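Local coordinates for extracellular solute-binding protein family 1 (Kribbella flavida, PDB 5IXP) that probably captures a solute outside the cell and delivers it to an ABC transporter for uptake, at residues Ser89-Trp94 with Pro311-Ala316; Asp93-Ser98 with Thr111-Glu116; Glu136-Phe141 with Ala260-Gly265; Ala181-Gln186 with Gly353-Glu358. One frame throughout, in Å; residues are numbered along the deposited sequence.

Contact 1. Residues Ser89-Trp94 with Pro311-Ala316; sequences SRWLDW and PSTVDA. With FMT (formic acid), chain B.
The carbonyl O of R90 accepts from V314 N at 3.0 Å, and S312 O receives L92 N at 3.2 Å. W91 and T313, whose CA atoms lie 4.4 Å apart, sit between these two bonds. R90 O has a second donor in a water, which in turn accepts from D315 N, so one carbonyl serves both amides at the start of the 3-10 turn. The R90 side chain runs beside T313, its CG 3.5 Å from the methyl CG2. Its chain bends at chi3 (-71°), and the guanidinium meets a formic acid, probably from the crystallisation liquor: NE donates to O2 and NH1 to O1, while NH2 is taken by the carbonyl of A292. T313 CG2 also makes a CH-pi contact over the five-membered ring of W91, whose NE1 donates to G110 O. S312 OG lies at the edge of that indole, 3.2 Å from CD1, and bonds to T111 O. Its short side chain lets the serine reach that oxygen while fitting at the ring edge. L92 CD2 packs on V314 CG1. Two backbone bonds flanking W91 and T313, the non-hydrogen-bonded pair, make this an isolated antiparallel beta bridge between loops.

Contact 2. Residues Asp93-Ser98 with Thr111-Glu116; sequences DWKVAS and TDIGPE
W94 and K95 of the short helix 93-98 lean on I113 and its neighbours in strand 111-116, a helix packed across a strand of the mixed sheet in this periplasmic-binding-protein-like fold. The two segment axes approach to 10.7 Å and run at 113° to each other, so only a few long side chains bridge the gap. At the first turn D93 OD2 accepts a weak bond from W94 N, and D93, itself exposed, suits the N-terminal end of a helix, where a negative charge is favourable. W94 follows, with CG placed between its backbone N and carbonyl carbon (chi1 56°), which carries the six-membered end of the indole to the strand. There CH2 stands 3.5 Å from I113 CG2, while CH2 and CZ2 both also meet I113 CD1; the beta-branched isoleucine offers two methyl groups to one broad ring. NE1 of the indole donates to A343 O, a bond that would limit its rotation. K95 comes next and reaches directly for the strand. Its CD rests 3.6 Å from I113 CG2, so the aliphatic part of the chain shares that methyl with the tryptophan. A lysine fits here because its greasy stem can be buried while its charged end finds carbonyl oxygens: S273 O takes one bond, Y274 adds a cation-pi partner, and NZ donates to D112 O at 2.7 Å, with a C=O...N angle of 161°.

Contact 3. Residues Glu136-Phe141 with Ala260-Gly265; sequences EVAKLF and ADVFPG
The type I beta turn from A138 to F141, at the end of helix 134-138, packs here on the inverse gamma turn centred on D261. Small and branched side chains, a phenylalanine and a proline close the contact, with no hydrogen bond between the two segments. V137 CG1 touches A260 CB at 3.9 Å. A138 lies against the next part of the loop, its CB 4.0 Å from V262 CB; alanine suits both sides because the backbones come close, the CA atoms of A138 and A260 being 5.3 Å apart. V262 is the wedge. Its CG1 lies between the backbone N and carbonyl carbon (chi1 69°) and meets F141 CD2 at the edge of the ring, whereas CG2 touches both A138 O (3.4 Å) and F141 O (3.5 Å). Farther along, P264 lays its CG against F141 CB, and P264 CA approaches F141 O at 3.4 Å in a CA-H...O contact. The proline thus presents only carbon to this carbonyl. F141 itself completes a buried cluster, with Y147 edge-to-face against its ring and I118 of strand 108-121 also touching it. D261 bends the loop and sends its carboxylate elsewhere, to R342 and N341. Two turns, one closing a helix and the other following strand 257-260 of the mixed sheet, are thus joined mainly by apolar packing.

Contact 4. Residues Ala181-Gln186 with Gly353-Glu358; sequences AYYSNQ and GPRDGE
Y183 turns one ring face to G353 CA, a CH-pi stack of glycine on tyrosine that joins the loop 181-186 to the N-terminus of helix 356-371. This is the tight part: G353 CA sits 3.3 Å from the ring centroid, only 11° off the normal. Glycine suits the position because a CB would point into the tyrosine. P354 CD packs against Y183 CE1 at 3.5 Å. The ring's hydroxyl reaches the N-cap residue, R355, whose N donates to Y183 OH at 3.0 Å. D356 and Y183 run alongside with their ends reversed, bringing OD1 to the ring edge, 3.3 Å from CD2, where the polarised C-H bonds would favour a carboxylate. A weak bond from G353 N to D356 OD1 helps to place that carboxylate. OD1 also approaches CD2 at the edge of the Y182 ring, and Y182 sends its own OH to N360. Toward solvent the fit slackens: of the exposed R355 side chain, CB comes up to Y183 OH (3.4 Å), and the chain then bends away at chi2 and chi3 to lay its guanidinium over E358 CG and form a salt bridge to OE2. At the edge of the Y183 ring, in its plane, a water accepts from Y182 N and lies 2.6 Å from D356 OD1.

Contacts 1 and 2 belong together: they share D93 and W94, both use helix 93-98, and meet where W91 CB packs on V96 CG2. Contacts 2, 3 and 4 are buried, contact 1 only partly. Contact 2 is the most central, its centre about 8 Å from that of the chain, and buries a lysine against carbonyls; contact 1 relies on backbone bonds and water. Contact 3 touches contact 2 through E116 and F263, at the loop that follows strand 257-260; it has no hydrogen bond across its segments and rests mainly on apolar packing. Contact 4 stands apart, its nearest atoms about 10 Å from contact 2, and uses an aromatic face and a carboxylate, with R355 giving it an exposed side.

Contact 1. Residues Ser89-Trp94 with Pro311-Ala316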
loop_
_atom_site.group_PDB
_atom_site.type_symbol
_atom_site.label_atom_id
_atom_site.label_comp_id
_atom_site.label_asym_id
_atom_site.label_seq_id
_atom_site.Cartn_x
_atom_site.Cartn_y
_atom_site.Cartn_z
ATOM N N SER A 89 7.004 -18.030 8.492
ATOM C CA SER A 89 5.798 -17.968 9.320
ATOM C C SER A 89 5.739 -16.749 10.240
ATOM O O SER A 89 4.690 -16.507 10.855
ATOM C CB SER A 89 5.720 -19.228 10.161
ATOM O OG SER A 89 6.959 -19.398 10.820
ATOM N N ARG A 90 6.838 -16.007 10.376
ATOM C CA ARG A 90 6.830 -14.756 11.130
ATOM C C ARG A 90 5.877 -13.741 10.513
ATOM O O ARG A 90 5.229 -12.972 11.234
ATOM C CB ARG A 90 8.264 -14.200 11.181
ATOM C CG ARG A 90 8.384 -12.726 11.455
ATOM C CD ARG A 90 9.752 -12.178 11.027
ATOM N NE ARG A 90 10.838 -12.630 11.897
ATOM C CZ ARG A 90 12.093 -12.203 11.802
ATOM N NH1 ARG A 90 13.011 -12.656 12.644
ATOM N NH2 ARG A 90 12.428 -11.311 10.868
ATOM N N TRP A 91 5.773 -13.729 9.187
ATOM C CA TRP A 91 5.025 -12.720 8.450
ATOM C C TRP A 91 3.660 -13.238 8.010
ATOM O O TRP A 91 3.443 -14.444 7.864
ATOM C CB TRP A 91 5.797 -12.282 7.204
ATOM C CG TRP A 91 7.012 -11.423 7.437
ATOM C CD1 TRP A 91 7.039 -10.065 7.601
ATOM C CD2 TRP A 91 8.373 -11.859 7.485
ATOM N NE1 TRP A 91 8.335 -9.630 7.769
ATOM C CE2 TRP A 91 9.174 -10.712 7.693
ATOM C CE3 TRP A 91 8.994 -13.105 7.366
ATOM C CZ2 TRP A 91 10.564 -10.778 7.805
ATOM C CZ3 TRP A 91 10.386 -13.170 7.472
ATOM C CH2 TRP A 91 11.151 -12.010 7.692
ATOM N N LEU A 92 2.741 -12.295 7.785
ATOM C CA LEU A 92 1.551 -12.575 6.993
ATOM C C LEU A 92 1.957 -13.224 5.677
ATOM O O LEU A 92 2.914 -12.790 5.029
ATOM C CB LEU A 92 0.781 -11.279 6.724
ATOM C CG LEU A 92 0.171 -10.618 7.957
ATOM C CD1 LEU A 92 -0.112 -9.160 7.692
ATOM C CD2 LEU A 92 -1.114 -11.368 8.377
ATOM N N ASP A 93 1.232 -14.274 5.285
ATOM C CA ASP A 93 1.635 -15.025 4.098
ATOM C C ASP A 93 1.660 -14.141 2.850
ATOM O O ASP A 93 2.563 -14.268 2.011
ATOM C CB ASP A 93 0.729 -16.246 3.898
ATOM C CG ASP A 93 -0.769 -15.907 3.895
ATOM O OD1 ASP A 93 -1.572 -16.860 3.736
ATOM O OD2 ASP A 93 -1.158 -14.723 4.055
ATOM N N TRP A 94 0.706 -13.214 2.723
ATOM C CA TRP A 94 0.701 -12.351 1.544
ATOM C C TRP A 94 1.881 -11.379 1.532
ATOM O O TRP A 94 2.339 -10.979 0.453
ATOM C CB TRP A 94 -0.624 -11.591 1.435
ATOM C CG TRP A 94 -1.034 -10.751 2.623
ATOM C CD1 TRP A 94 -1.855 -11.129 3.654
ATOM C CD2 TRP A 94 -0.703 -9.377 2.861
ATOM N NE1 TRP A 94 -2.029 -10.087 4.532
ATOM C CE2 TRP A 94 -1.339 -8.996 4.067
ATOM C CE3 TRP A 94 0.072 -8.434 2.179
ATOM C CZ2 TRP A 94 -1.227 -7.719 4.599
ATOM C CZ3 TRP A 94 0.178 -7.156 2.706
ATOM C CH2 TRP A 94 -0.468 -6.811 3.909
ATOM N N PRO A 311 2.936 -3.101 11.826
ATOM C CA PRO A 311 3.766 -4.302 11.630
ATOM C C PRO A 311 3.161 -5.277 10.631
ATOM O O PRO A 311 1.943 -5.375 10.480
ATOM C CB PRO A 311 3.818 -4.936 13.027
ATOM C CG PRO A 311 3.579 -3.800 13.967
ATOM C CD PRO A 311 2.568 -2.916 13.240
ATOM N N SER A 312 4.037 -6.013 9.951
ATOM C CA SER A 312 3.607 -7.114 9.099
ATOM C C SER A 312 3.870 -8.473 9.734
ATOM O O SER A 312 3.629 -9.499 9.093
ATOM C CB SER A 312 4.287 -7.031 7.727
ATOM O OG SER A 312 5.698 -7.202 7.808
ATOM N N THR A 313 4.350 -8.500 10.975
ATOM C CA THR A 313 4.697 -9.735 11.666
ATOM C C THR A 313 3.563 -10.117 12.611
ATOM O O THR A 313 3.171 -9.318 13.474
ATOM C CB THR A 313 6.002 -9.560 12.448
ATOM O OG1 THR A 313 5.919 -8.366 13.245
ATOM C CG2 THR A 313 7.200 -9.445 11.495
ATOM N N VAL A 314 3.048 -11.340 12.465
ATOM C CA VAL A 314 1.794 -11.673 13.150
ATOM C C VAL A 314 1.954 -11.674 14.667
ATOM O O VAL A 314 0.988 -11.404 15.396
ATOM C CB VAL A 314 1.236 -13.016 12.648
ATOM C CG1 VAL A 314 0.855 -12.919 11.174
ATOM C CG2 VAL A 314 2.240 -14.144 12.886
ATOM N N ASP A 315 3.151 -11.985 15.178
ATOM C CA ASP A 315 3.330 -11.995 16.628
ATOM C C ASP A 315 3.118 -10.614 17.231
ATOM O O ASP A 315 2.706 -10.507 18.390
ATOM C CB ASP A 315 4.725 -12.496 17.008
ATOM C CG ASP A 315 4.888 -13.987 16.822
ATOM O OD1 ASP A 315 3.892 -14.659 16.513
ATOM O OD2 ASP A 315 6.029 -14.486 16.984
ATOM N N ALA A 316 3.425 -9.550 16.484
ATOM C CA ALA A 316 3.232 -8.207 17.009
ATOM C C ALA A 316 1.766 -7.925 17.305
ATOM O O ALA A 316 1.465 -7.064 18.142
ATOM C CB ALA A 316 3.785 -7.161 16.029
HETATM C C FMT B . 11.135 -14.593 14.711
HETATM O O1 FMT B . 12.068 -13.935 15.165
HETATM O O2 FMT B . 10.083 -14.100 14.309
HETATM O O HOH W 1 5.563 -12.744 13.884
#

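Contact 2. Residues Asp93-Ser98 with Thr111-Glu116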
loop_
_atom_site.group_PDB
_atom_site.type_symbol
_atom_site.label_atom_id
_atom_site.label_comp_id
_atom_site.label_asym_id
_atom_site.label_seq_id
_atom_site.Cartn_x
_atom_site.Cartn_y
_atom_site.Cartn_z
ATOM N N ASP A 93 1.232 -14.274 5.285
ATOM C CA ASP A 93 1.635 -15.025 4.098
ATOM C C ASP A 93 1.660 -14.141 2.850
ATOM O O ASP A 93 2.563 -14.268 2.011
ATOM C CB ASP A 93 0.729 -16.246 3.898
ATOM C CG ASP A 93 -0.769 -15.907 3.895
ATOM O OD1 ASP A 93 -1.572 -16.860 3.736
ATOM O OD2 ASP A 93 -1.158 -14.723 4.055
ATOM N N TRP A 94 0.706 -13.214 2.723
ATOM C CA TRP A 94 0.701 -12.351 1.544
ATOM C C TRP A 94 1.881 -11.379 1.532
ATOM O O TRP A 94 2.339 -10.979 0.453
ATOM C CB TRP A 94 -0.624 -11.591 1.435
ATOM C CG TRP A 94 -1.034 -10.751 2.623
ATOM C CD1 TRP A 94 -1.855 -11.129 3.654
ATOM C CD2 TRP A 94 -0.703 -9.377 2.861
ATOM N NE1 TRP A 94 -2.029 -10.087 4.532
ATOM C CE2 TRP A 94 -1.339 -8.996 4.067
ATOM C CE3 TRP A 94 0.072 -8.434 2.179
ATOM C CZ2 TRP A 94 -1.227 -7.719 4.599
ATOM C CZ3 TRP A 94 0.178 -7.156 2.706
ATOM C CH2 TRP A 94 -0.468 -6.811 3.909
ATOM N N LYS A 95 2.384 -10.984 2.704
ATOM C CA LYS A 95 3.570 -10.137 2.731
ATOM C C LYS A 95 4.780 -10.885 2.185
ATOM O O LYS A 95 5.549 -10.336 1.389
ATOM C CB LYS A 95 3.836 -9.635 4.157
ATOM C CG LYS A 95 5.048 -8.679 4.278
ATOM C CD LYS A 95 4.726 -7.299 3.715
ATOM C CE LYS A 95 5.894 -6.322 3.910
ATOM N NZ LYS A 95 5.599 -4.936 3.397
ATOM N N VAL A 96 4.954 -12.149 2.589
ATOM C CA VAL A 96 6.066 -12.946 2.075
ATOM C C VAL A 96 5.927 -13.138 0.574
ATOM O O VAL A 96 6.904 -13.024 -0.178
ATOM C CB VAL A 96 6.136 -14.306 2.795
ATOM C CG1 VAL A 96 7.253 -15.163 2.202
ATOM C CG2 VAL A 96 6.323 -14.126 4.280
ATOM N N ALA A 97 4.703 -13.420 0.115
ATOM C CA ALA A 97 4.482 -13.769 -1.285
ATOM C C ALA A 97 4.874 -12.631 -2.217
ATOM O O ALA A 97 5.384 -12.872 -3.318
ATOM C CB ALA A 97 3.011 -14.156 -1.499
ATOM N N SER A 98 4.647 -11.382 -1.800
ATOM C CA SER A 98 4.929 -10.252 -2.681
ATOM C C SER A 98 6.417 -10.066 -2.934
ATOM O O SER A 98 6.782 -9.379 -3.895
ATOM C CB SER A 98 4.341 -8.960 -2.110
ATOM O OG SER A 98 2.926 -9.029 -2.006
ATOM N N THR A 111 8.906 -5.193 5.979
ATOM C CA THR A 111 8.864 -4.224 7.064
ATOM C C THR A 111 7.404 -3.922 7.387
ATOM O O THR A 111 6.706 -4.805 7.892
ATOM C CB THR A 111 9.663 -2.957 6.715
ATOM O OG1 THR A 111 9.043 -2.255 5.630
ATOM C CG2 THR A 111 11.094 -3.336 6.310
ATOM N N ASP A 112 6.916 -2.710 7.107
ATOM C CA ASP A 112 5.551 -2.376 7.498
ATOM C C ASP A 112 4.555 -2.696 6.373
ATOM O O ASP A 112 4.924 -3.161 5.287
ATOM C CB ASP A 112 5.465 -0.909 7.928
ATOM C CG ASP A 112 5.797 0.067 6.799
ATOM O OD1 ASP A 112 6.422 -0.343 5.799
ATOM O OD2 ASP A 112 5.436 1.262 6.921
ATOM N N ILE A 113 3.263 -2.469 6.648
ATOM C CA ILE A 113 2.191 -2.657 5.670
ATOM C C ILE A 113 1.188 -1.515 5.799
ATOM O O ILE A 113 1.207 -0.741 6.758
ATOM C CB ILE A 113 1.460 -4.012 5.833
ATOM C CG1 ILE A 113 1.142 -4.297 7.311
ATOM C CG2 ILE A 113 2.271 -5.141 5.193
ATOM C CD1 ILE A 113 0.133 -5.463 7.504
ATOM N N GLY A 114 0.280 -1.439 4.825
ATOM C CA GLY A 114 -0.802 -0.482 4.862
ATOM C C GLY A 114 -2.153 -1.158 4.745
ATOM O O GLY A 114 -2.876 -0.978 3.756
ATOM N N PRO A 115 -2.526 -1.963 5.743
ATOM C CA PRO A 115 -3.835 -2.631 5.677
ATOM C C PRO A 115 -4.949 -1.597 5.676
ATOM O O PRO A 115 -4.889 -0.593 6.387
ATOM C CB PRO A 115 -3.857 -3.493 6.942
ATOM C CG PRO A 115 -3.018 -2.718 7.914
ATOM C CD PRO A 115 -1.884 -2.144 7.060
ATOM N N GLU A 116 -5.962 -1.831 4.845
ATOM C CA GLU A 116 -6.925 -0.793 4.515
ATOM C C GLU A 116 -8.275 -1.012 5.177
ATOM O O GLU A 116 -8.788 -2.135 5.222
ATOM C CB GLU A 116 -7.124 -0.704 3.009
ATOM C CG GLU A 116 -5.867 -0.220 2.285
ATOM C CD GLU A 116 -6.071 -0.162 0.806
ATOM O OE1 GLU A 116 -6.074 -1.228 0.162
ATOM O OE2 GLU A 116 -6.240 0.954 0.291
#

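Contact 3. Residues Glu136-Phe141 with Ala260-Gly265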
loop_
_atom_site.group_PDB
_atom_site.type_symbol
_atom_site.label_atom_id
_atom_site.label_comp_id
_atom_site.label_asym_id
_atom_site.label_seq_id
_atom_site.Cartn_x
_atom_site.Cartn_y
_atom_site.Cartn_z
ATOM N N GLU A 136 -22.212 -0.312 12.666
ATOM C CA GLU A 136 -23.291 -0.321 11.685
ATOM C C GLU A 136 -22.792 0.046 10.292
ATOM O O GLU A 136 -23.255 -0.524 9.294
ATOM C CB GLU A 136 -24.393 0.641 12.120
ATOM C CG GLU A 136 -25.064 0.250 13.431
ATOM C CD GLU A 136 -25.859 -1.037 13.307
ATOM O OE1 GLU A 136 -26.264 -1.378 12.178
ATOM O OE2 GLU A 136 -26.088 -1.703 14.338
ATOM N N VAL A 137 -21.873 1.011 10.201
ATOM C CA VAL A 137 -21.326 1.400 8.900
ATOM C C VAL A 137 -20.615 0.224 8.243
ATOM O O VAL A 137 -20.720 0.015 7.026
ATOM C CB VAL A 137 -20.394 2.620 9.060
ATOM C CG1 VAL A 137 -19.587 2.879 7.776
ATOM C CG2 VAL A 137 -21.211 3.861 9.440
ATOM N N ALA A 138 -19.895 -0.574 9.039
ATOM C CA ALA A 138 -19.195 -1.737 8.501
ATOM C C ALA A 138 -20.132 -2.668 7.737
ATOM O O ALA A 138 -19.712 -3.306 6.763
ATOM C CB ALA A 138 -18.491 -2.497 9.633
ATOM N N LYS A 139 -21.399 -2.760 8.152
ATOM C CA LYS A 139 -22.335 -3.648 7.469
ATOM C C LYS A 139 -22.760 -3.127 6.104
ATOM O O LYS A 139 -23.299 -3.899 5.310
ATOM C CB LYS A 139 -23.576 -3.875 8.329
ATOM C CG LYS A 139 -23.290 -4.433 9.711
ATOM C CD LYS A 139 -24.579 -4.508 10.524
ATOM C CE LYS A 139 -24.308 -4.912 11.955
ATOM N NZ LYS A 139 -25.564 -4.912 12.759
ATOM N N LEU A 140 -22.529 -1.847 5.809
ATOM C CA LEU A 140 -22.904 -1.293 4.512
ATOM C C LEU A 140 -21.990 -1.738 3.377
ATOM O O LEU A 140 -22.421 -1.728 2.218
ATOM C CB LEU A 140 -22.879 0.231 4.557
ATOM C CG LEU A 140 -23.891 0.998 5.384
ATOM C CD1 LEU A 140 -23.556 2.481 5.285
ATOM C CD2 LEU A 140 -25.281 0.718 4.865
ATOM N N PHE A 141 -20.744 -2.101 3.669
ATOM C CA PHE A 141 -19.732 -2.207 2.614
ATOM C C PHE A 141 -19.092 -3.580 2.451
ATOM O O PHE A 141 -17.866 -3.646 2.314
ATOM C CB PHE A 141 -18.578 -1.236 2.879
ATOM C CG PHE A 141 -19.002 0.169 3.129
ATOM C CD1 PHE A 141 -20.060 0.725 2.426
ATOM C CD2 PHE A 141 -18.339 0.941 4.075
ATOM C CE1 PHE A 141 -20.453 2.029 2.662
ATOM C CE2 PHE A 141 -18.723 2.247 4.308
ATOM C CZ PHE A 141 -19.790 2.790 3.603
ATOM N N ALA A 260 -14.288 2.502 9.823
ATOM C CA ALA A 260 -15.088 1.291 9.911
ATOM C C ALA A 260 -14.211 0.069 9.658
ATOM O O ALA A 260 -13.368 0.074 8.757
ATOM C CB ALA A 260 -16.244 1.329 8.907
ATOM N N ASP A 261 -14.423 -0.982 10.455
ATOM C CA ASP A 261 -13.620 -2.201 10.385
ATOM C C ASP A 261 -14.152 -3.087 9.261
ATOM O O ASP A 261 -14.811 -4.106 9.480
ATOM C CB ASP A 261 -13.659 -2.919 11.728
ATOM C CG ASP A 261 -12.728 -4.127 11.790
ATOM O OD1 ASP A 261 -12.042 -4.445 10.793
ATOM O OD2 ASP A 261 -12.693 -4.774 12.851
ATOM N N VAL A 262 -13.850 -2.675 8.028
ATOM C CA VAL A 262 -14.404 -3.320 6.841
ATOM C C VAL A 262 -13.553 -2.901 5.661
ATOM O O VAL A 262 -12.925 -1.837 5.678
ATOM C CB VAL A 262 -15.893 -2.933 6.625
ATOM C CG1 VAL A 262 -16.004 -1.465 6.219
ATOM C CG2 VAL A 262 -16.552 -3.814 5.562
ATOM N N PHE A 263 -13.525 -3.747 4.629
ATOM C CA PHE A 263 -12.990 -3.306 3.360
ATOM C C PHE A 263 -13.795 -4.040 2.294
ATOM O O PHE A 263 -13.917 -5.274 2.369
ATOM C CB PHE A 263 -11.492 -3.575 3.180
ATOM C CG PHE A 263 -10.885 -2.778 2.066
ATOM C CD1 PHE A 263 -10.691 -1.407 2.213
ATOM C CD2 PHE A 263 -10.529 -3.378 0.871
ATOM C CE1 PHE A 263 -10.142 -0.651 1.194
ATOM C CE2 PHE A 263 -9.975 -2.622 -0.164
ATOM C CZ PHE A 263 -9.784 -1.258 0.003
ATOM N N PRO A 264 -14.364 -3.332 1.324
ATOM C CA PRO A 264 -15.177 -4.006 0.307
ATOM C C PRO A 264 -14.360 -5.069 -0.409
ATOM O O PRO A 264 -13.223 -4.828 -0.820
ATOM C CB PRO A 264 -15.588 -2.865 -0.635
ATOM C CG PRO A 264 -15.445 -1.613 0.185
ATOM C CD PRO A 264 -14.256 -1.885 1.080
ATOM N N GLY A 265 -14.944 -6.264 -0.536
ATOM C CA GLY A 265 -14.261 -7.384 -1.143
ATOM C C GLY A 265 -13.450 -8.222 -0.185
ATOM O O GLY A 265 -12.906 -9.249 -0.598
#

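Contact 4. Residues Ala181-Gln186 with Gly353-Glu358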
loop_
_atom_site.group_PDB
_atom_site.type_symbol
_atom_site.label_atom_id
_atom_site.label_comp_id
_atom_site.label_asym_id
_atom_site.label_seq_id
_atom_site.Cartn_x
_atom_site.Cartn_y
_atom_site.Cartn_z
ATOM N N ALA A 181 -4.615 -9.343 -12.876
ATOM C CA ALA A 181 -4.887 -8.030 -13.433
ATOM C C ALA A 181 -4.274 -7.964 -14.822
ATOM O O ALA A 181 -4.960 -8.167 -15.824
ATOM C CB ALA A 181 -4.341 -6.924 -12.522
ATOM N N TYR A 182 -2.974 -7.729 -14.893
ATOM C CA TYR A 182 -2.336 -7.546 -16.183
ATOM C C TYR A 182 -1.569 -8.767 -16.664
ATOM O O TYR A 182 -1.301 -8.871 -17.868
ATOM C CB TYR A 182 -1.397 -6.339 -16.120
ATOM C CG TYR A 182 -2.092 -5.085 -15.654
ATOM C CD1 TYR A 182 -3.269 -4.641 -16.267
ATOM C CD2 TYR A 182 -1.591 -4.345 -14.593
ATOM C CE1 TYR A 182 -3.911 -3.486 -15.838
ATOM C CE2 TYR A 182 -2.226 -3.187 -14.158
ATOM C CZ TYR A 182 -3.382 -2.760 -14.780
ATOM O OH TYR A 182 -4.003 -1.606 -14.347
ATOM N N TYR A 183 -1.222 -9.695 -15.771
ATOM C CA TYR A 183 -0.310 -10.774 -16.115
ATOM C C TYR A 183 -0.861 -12.128 -15.708
ATOM O O TYR A 183 -1.519 -12.271 -14.674
ATOM C CB TYR A 183 1.054 -10.590 -15.448
ATOM C CG TYR A 183 1.920 -9.516 -16.061
ATOM C CD1 TYR A 183 2.774 -9.809 -17.113
ATOM C CD2 TYR A 183 1.884 -8.209 -15.584
ATOM C CE1 TYR A 183 3.578 -8.831 -17.672
ATOM C CE2 TYR A 183 2.686 -7.222 -16.134
ATOM C CZ TYR A 183 3.534 -7.539 -17.178
ATOM O OH TYR A 183 4.339 -6.566 -17.730
ATOM N N SER A 184 -0.565 -13.127 -16.534
ATOM C CA SER A 184 -0.639 -14.507 -16.094
ATOM C C SER A 184 0.538 -14.820 -15.173
ATOM O O SER A 184 1.490 -14.043 -15.043
ATOM C CB SER A 184 -0.615 -15.457 -17.287
ATOM O OG SER A 184 0.717 -15.627 -17.753
ATOM N N ASN A 185 0.486 -15.997 -14.552
ATOM C CA ASN A 185 1.556 -16.394 -13.644
ATOM C C ASN A 185 2.883 -16.644 -14.349
ATOM O O ASN A 185 3.917 -16.716 -13.675
ATOM C CB ASN A 185 1.135 -17.632 -12.859
ATOM C CG ASN A 185 0.276 -17.285 -11.673
ATOM O OD1 ASN A 185 0.572 -16.339 -10.943
ATOM N ND2 ASN A 185 -0.805 -18.031 -11.481
ATOM N N GLN A 186 2.890 -16.768 -15.675
ATOM C CA GLN A 186 4.129 -16.899 -16.431
ATOM C C GLN A 186 4.550 -15.583 -17.078
ATOM O O GLN A 186 5.207 -15.589 -18.125
ATOM C CB GLN A 186 3.998 -17.998 -17.486
ATOM C CG GLN A 186 3.628 -19.364 -16.920
ATOM C CD GLN A 186 2.133 -19.542 -16.739
ATOM O OE1 GLN A 186 1.333 -18.849 -17.366
ATOM N NE2 GLN A 186 1.749 -20.470 -15.871
ATOM N N GLY A 353 3.740 -8.652 -13.052
ATOM C CA GLY A 353 4.765 -8.915 -14.037
ATOM C C GLY A 353 5.776 -7.794 -14.190
ATOM O O GLY A 353 5.720 -6.773 -13.501
ATOM N N PRO A 354 6.711 -7.961 -15.133
ATOM C CA PRO A 354 7.896 -7.085 -15.170
ATOM C C PRO A 354 7.595 -5.629 -15.452
ATOM O O PRO A 354 8.427 -4.771 -15.138
ATOM C CB PRO A 354 8.752 -7.691 -16.295
ATOM C CG PRO A 354 8.216 -9.066 -16.506
ATOM C CD PRO A 354 6.756 -8.999 -16.175
ATOM N N ARG A 355 6.458 -5.312 -16.056
ATOM C CA ARG A 355 6.131 -3.930 -16.371
ATOM C C ARG A 355 4.799 -3.523 -15.749
ATOM O O ARG A 355 4.071 -2.693 -16.300
ATOM C CB ARG A 355 6.132 -3.718 -17.886
ATOM C CG ARG A 355 7.525 -3.878 -18.512
ATOM C CD ARG A 355 7.897 -2.650 -19.331
ATOM N NE ARG A 355 8.764 -1.740 -18.599
ATOM C CZ ARG A 355 9.172 -0.561 -19.059
ATOM N NH1 ARG A 355 8.766 -0.138 -20.252
ATOM N NH2 ARG A 355 9.970 0.210 -18.318
ATOM N N ASP A 356 4.494 -4.079 -14.572
ATOM C CA ASP A 356 3.175 -3.880 -13.974
ATOM C C ASP A 356 2.892 -2.406 -13.696
ATOM O O ASP A 356 1.786 -1.917 -13.963
ATOM C CB ASP A 356 3.053 -4.695 -12.689
ATOM C CG ASP A 356 1.642 -5.189 -12.458
ATOM O OD1 ASP A 356 1.272 -6.210 -13.069
ATOM O OD2 ASP A 356 0.898 -4.555 -11.686
ATOM N N GLY A 357 3.873 -1.681 -13.163
ATOM C CA GLY A 357 3.644 -0.280 -12.840
ATOM C C GLY A 357 3.450 0.575 -14.077
ATOM O O GLY A 357 2.610 1.484 -14.091
ATOM N N GLU A 358 4.220 0.294 -15.132
ATOM C CA GLU A 358 4.094 1.044 -16.374
ATOM C C GLU A 358 2.750 0.785 -17.039
ATOM O O GLU A 358 2.141 1.707 -17.591
ATOM C CB GLU A 358 5.233 0.678 -17.325
ATOM C CG GLU A 358 6.605 1.152 -16.878
ATOM C CD GLU A 358 7.267 0.245 -15.835
ATOM O OE1 GLU A 358 6.651 -0.738 -15.364
ATOM O OE2 GLU A 358 8.426 0.523 -15.483
HETATM O O HOH W 2 -0.879 -7.609 -12.848
#